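Local atomic coordinates of regulator of Ty1 transposition protein 107 (Saccharomyces cerevisiae, PDB entry 3T7K), a protein that binds the phosphorylated tail of histone H2A through its C-terminal tandem BRCT repeats, a recognition step in the repair of damaged DNA. Residues I54-K59 with S79-K84. Residues are numbered along the deposited sequence; the frame is centred on the assembly and turned at random.
Sequences IKETDK and SFEPLK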
ATOM      1  N   ILE C  54      15.617   4.189   4.055  1.00 41.89           N
ATOM      2  CA  ILE C  54      14.318   3.522   4.031  1.00 42.64           C
ATOM      3  C   ILE C  54      13.175   4.490   4.307  1.00 46.82           C
ATOM      4  O   ILE C  54      13.100   5.087   5.376  1.00 49.09           O
ATOM      5  CB  ILE C  54      14.260   2.371   5.049  1.00 41.93           C
ATOM      6  CG1 ILE C  54      15.311   1.310   4.717  1.00 45.00           C
ATOM      7  CG2 ILE C  54      12.866   1.748   5.083  1.00 40.71           C
ATOM      8  CD1 ILE C  54      15.356   0.133   5.694  1.00 38.28           C
ATOM      9  N   LYS C  55      12.281   4.646   3.338  1.00 46.28           N
ATOM     10  CA  LYS C  55      11.103   5.479   3.526  1.00 47.60           C
ATOM     11  C   LYS C  55       9.829   4.648   3.342  1.00 50.35           C
ATOM     12  O   LYS C  55       9.630   4.011   2.305  1.00 46.18           O
ATOM     13  CB  LYS C  55      11.126   6.664   2.566  1.00 50.52           C
ATOM     14  CG  LYS C  55      10.016   7.671   2.808  0.31 52.43           C
ATOM     15  CD  LYS C  55       9.331   8.069   1.508  0.65 53.98           C
ATOM     16  CE  LYS C  55       8.614   9.398   1.660  0.81 56.26           C
ATOM     17  NZ  LYS C  55       9.568  10.472   2.067  0.84 59.81           N
ATOM     18  N   GLU C  56       8.972   4.655   4.359  1.00 47.57           N
ATOM     19  CA  GLU C  56       7.821   3.759   4.387  1.00 51.36           C
ATOM     20  C   GLU C  56       6.963   3.810   3.127  1.00 52.85           C
ATOM     21  O   GLU C  56       6.295   2.835   2.790  1.00 53.44           O
ATOM     22  CB  GLU C  56       6.941   4.017   5.616  1.00 53.50           C
ATOM     23  CG  GLU C  56       7.460   3.403   6.906  0.64 53.33           C
ATOM     24  CD  GLU C  56       6.346   3.108   7.895  0.58 53.68           C
ATOM     25  OE1 GLU C  56       5.843   4.057   8.530  0.38 54.83           O
ATOM     26  OE2 GLU C  56       5.965   1.925   8.027  0.28 53.43           O
ATOM     27  N   THR C  57       6.966   4.936   2.431  1.00 51.69           N
ATOM     28  CA  THR C  57       6.058   5.062   1.298  1.00 54.20           C
ATOM     29  C   THR C  57       6.711   4.776  -0.052  1.00 52.02           C
ATOM     30  O   THR C  57       6.109   5.023  -1.091  1.00 57.44           O
ATOM     31  CB  THR C  57       5.310   6.422   1.290  0.63 51.21           C
ATOM     32  OG1 THR C  57       6.249   7.500   1.239  1.00 52.66           O
ATOM     33  CG2 THR C  57       4.452   6.559   2.542  1.00 54.99           C
ATOM     34  N   ASP C  58       7.937   4.259  -0.041  1.00 51.00           N
ATOM     35  CA  ASP C  58       8.565   3.795  -1.282  1.00 51.91           C
ATOM     36  C   ASP C  58       8.347   2.296  -1.448  1.00 50.06           C
ATOM     37  O   ASP C  58       8.663   1.723  -2.492  1.00 49.55           O
ATOM     38  CB  ASP C  58      10.061   4.104  -1.315  1.00 44.34           C
ATOM     39  CG  ASP C  58      10.345   5.583  -1.431  0.82 51.45           C
ATOM     40  OD1 ASP C  58       9.434   6.334  -1.841  0.51 51.22           O
ATOM     41  OD2 ASP C  58      11.481   5.992  -1.118  0.49 48.58           O
ATOM     42  N   LYS C  59       7.832   1.672  -0.391  1.00 49.85           N
ATOM     43  CA  LYS C  59       7.448   0.267  -0.423  1.00 47.89           C
ATOM     44  C   LYS C  59       8.600  -0.624  -0.868  1.00 45.88           C
ATOM     45  O   LYS C  59       8.457  -1.428  -1.789  1.00 42.90           O
ATOM     46  CB  LYS C  59       6.241   0.081  -1.344  1.00 52.60           C
ATOM     47  CG  LYS C  59       4.953   0.678  -0.793  1.00 55.86           C
ATOM     48  CD  LYS C  59       4.603   0.049   0.554  0.52 51.13           C
ATOM     49  CE  LYS C  59       3.329   0.637   1.134  0.43 52.39           C
ATOM     50  NZ  LYS C  59       3.013   0.061   2.472  0.66 48.52           N
ATOM     51  N   SER C  79      10.859  -5.433   8.333  1.00 28.69           N
ATOM     52  CA  SER C  79       9.492  -4.925   8.385  1.00 32.42           C
ATOM     53  C   SER C  79       9.035  -4.351   7.044  1.00 32.65           C
ATOM     54  O   SER C  79       8.148  -3.500   7.008  1.00 33.53           O
ATOM     55  CB  SER C  79       9.338  -3.842   9.447  1.00 29.62           C
ATOM     56  OG  SER C  79      10.189  -2.762   9.125  1.00 36.41           O
ATOM     57  N   PHE C  80       9.634  -4.801   5.945  1.00 34.34           N
ATOM     58  CA  PHE C  80       9.108  -4.425   4.643  1.00 29.15           C
ATOM     59  C   PHE C  80       7.747  -5.105   4.448  1.00 32.24           C
ATOM     60  O   PHE C  80       7.437  -6.105   5.111  1.00 32.68           O
ATOM     61  CB  PHE C  80      10.089  -4.795   3.531  1.00 32.78           C
ATOM     62  CG  PHE C  80      11.307  -3.918   3.477  1.00 31.14           C
ATOM     63  CD1 PHE C  80      11.450  -2.849   4.342  1.00 35.11           C
ATOM     64  CD2 PHE C  80      12.303  -4.153   2.550  1.00 33.44           C
ATOM     65  CE1 PHE C  80      12.580  -2.038   4.293  1.00 34.02           C
ATOM     66  CE2 PHE C  80      13.429  -3.358   2.487  1.00 32.23           C
ATOM     67  CZ  PHE C  80      13.569  -2.290   3.365  1.00 37.09           C
ATOM     68  N   GLU C  81       6.938  -4.572   3.538  1.00 35.31           N
ATOM     69  CA  GLU C  81       5.549  -4.994   3.404  1.00 35.65           C
ATOM     70  C   GLU C  81       5.150  -5.408   1.977  1.00 40.60           C
ATOM     71  O   GLU C  81       4.409  -4.692   1.295  1.00 41.46           O
ATOM     72  CB  GLU C  81       4.650  -3.865   3.897  1.00 40.97           C
ATOM     73  CG  GLU C  81       4.900  -3.513   5.377  1.00 41.28           C
ATOM     74  CD  GLU C  81       4.163  -2.255   5.815  1.00 49.90           C
ATOM     75  OE1 GLU C  81       3.315  -1.756   5.037  1.00 53.06           O
ATOM     76  OE2 GLU C  81       4.438  -1.761   6.930  1.00 51.52           O
ATOM     77  N   PRO C  82       5.625  -6.575   1.524  1.00 37.47           N
ATOM     78  CA  PRO C  82       6.498  -7.460   2.290  1.00 34.06           C
ATOM     79  C   PRO C  82       7.941  -7.336   1.850  1.00 34.35           C
ATOM     80  O   PRO C  82       8.237  -6.655   0.861  1.00 33.55           O
ATOM     81  CB  PRO C  82       5.986  -8.839   1.895  1.00 34.30           C
ATOM     82  CG  PRO C  82       5.636  -8.652   0.412  1.00 36.96           C
ATOM     83  CD  PRO C  82       5.152  -7.214   0.278  1.00 39.18           C
ATOM     84  N   LEU C  83       8.832  -8.016   2.565  1.00 31.32           N
ATOM     85  CA  LEU C  83      10.180  -8.224   2.068  1.00 31.17           C
ATOM     86  C   LEU C  83      10.077  -9.379   1.103  1.00 36.00           C
ATOM     87  O   LEU C  83       9.510 -10.407   1.440  1.00 34.89           O
ATOM     88  CB  LEU C  83      11.146  -8.594   3.190  1.00 33.75           C
ATOM     89  CG  LEU C  83      12.563  -8.958   2.739  1.00 31.23           C
ATOM     90  CD1 LEU C  83      13.309  -7.741   2.175  1.00 33.60           C
ATOM     91  CD2 LEU C  83      13.347  -9.572   3.885  1.00 35.12           C
ATOM     92  N   LYS C  84      10.607  -9.214  -0.101  1.00 31.56           N
ATOM     93  CA  LYS C  84      10.476 -10.256  -1.110  1.00 34.39           C
ATOM     94  C   LYS C  84      11.804 -10.913  -1.391  1.00 34.07           C
ATOM     95  O   LYS C  84      11.873 -12.097  -1.693  1.00 36.99           O
ATOM     96  CB  LYS C  84       9.907  -9.660  -2.401  1.00 33.93           C
ATOM     97  CG  LYS C  84       8.448  -9.273  -2.269  1.00 39.44           C
ATOM     98  CD  LYS C  84       7.863  -8.695  -3.546  1.00 44.17           C
ATOM     99  CE  LYS C  84       6.405  -8.309  -3.312  1.00 45.31           C
ATOM    100  NZ  LYS C  84       5.783  -7.638  -4.491  1.00 48.40           N
TER
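A bend at chi2 (-59°) in Lys59 and an extended chain in Glu81 (chi2 171°) bring ammonium and carboxylate together, although neither CB is aimed at the facing segment. NZ of Lys59 stands 3.2 Å from OE1 of Glu81, which identifies a salt bridge. Because the CA atoms of Lys59 and Glu81, the nearest such pair across 54-59 and 79-84, lie 6.8 Å apart, the side chains have to bridge the gap; no hydrogen bond crosses it. The second carboxylate oxygen has a different role: OE2 of Glu81 pairs with Lys134, so two lysines hold the group through separate oxygens, which probably limits its rotation. Glu56 approaches this same OE2 with its own OE2 at 4.1 Å, the two carboxylate planes turned 84° from one another. That is a proximity of like charges, and the flanking lysines probably offset its cost.

An apolar contact forms the other part of the interface. In Ile54, whose CB points toward 79-84, CD1 reaches the rim of the Phe80 ring near the ring plane, 3.8 Å from CE1. CG2 adds a second contact, 3.9 Å from that same CE1, but lies off the plane, on the other side from CD1. Leu60 also packs on this buried phenylalanine.

Both segments belong to loops of the first BRCT repeat: 54-59 lies in the loop between strand 48-50 and strand 62-64, whereas the loop between helix 72-77 and strand 85-87 contains 79-84. A backbone hydrogen bond between Lys84 and Asn61 joins the ends of these loops, where the parallel strands 62-64 and 85-87 begin side by side.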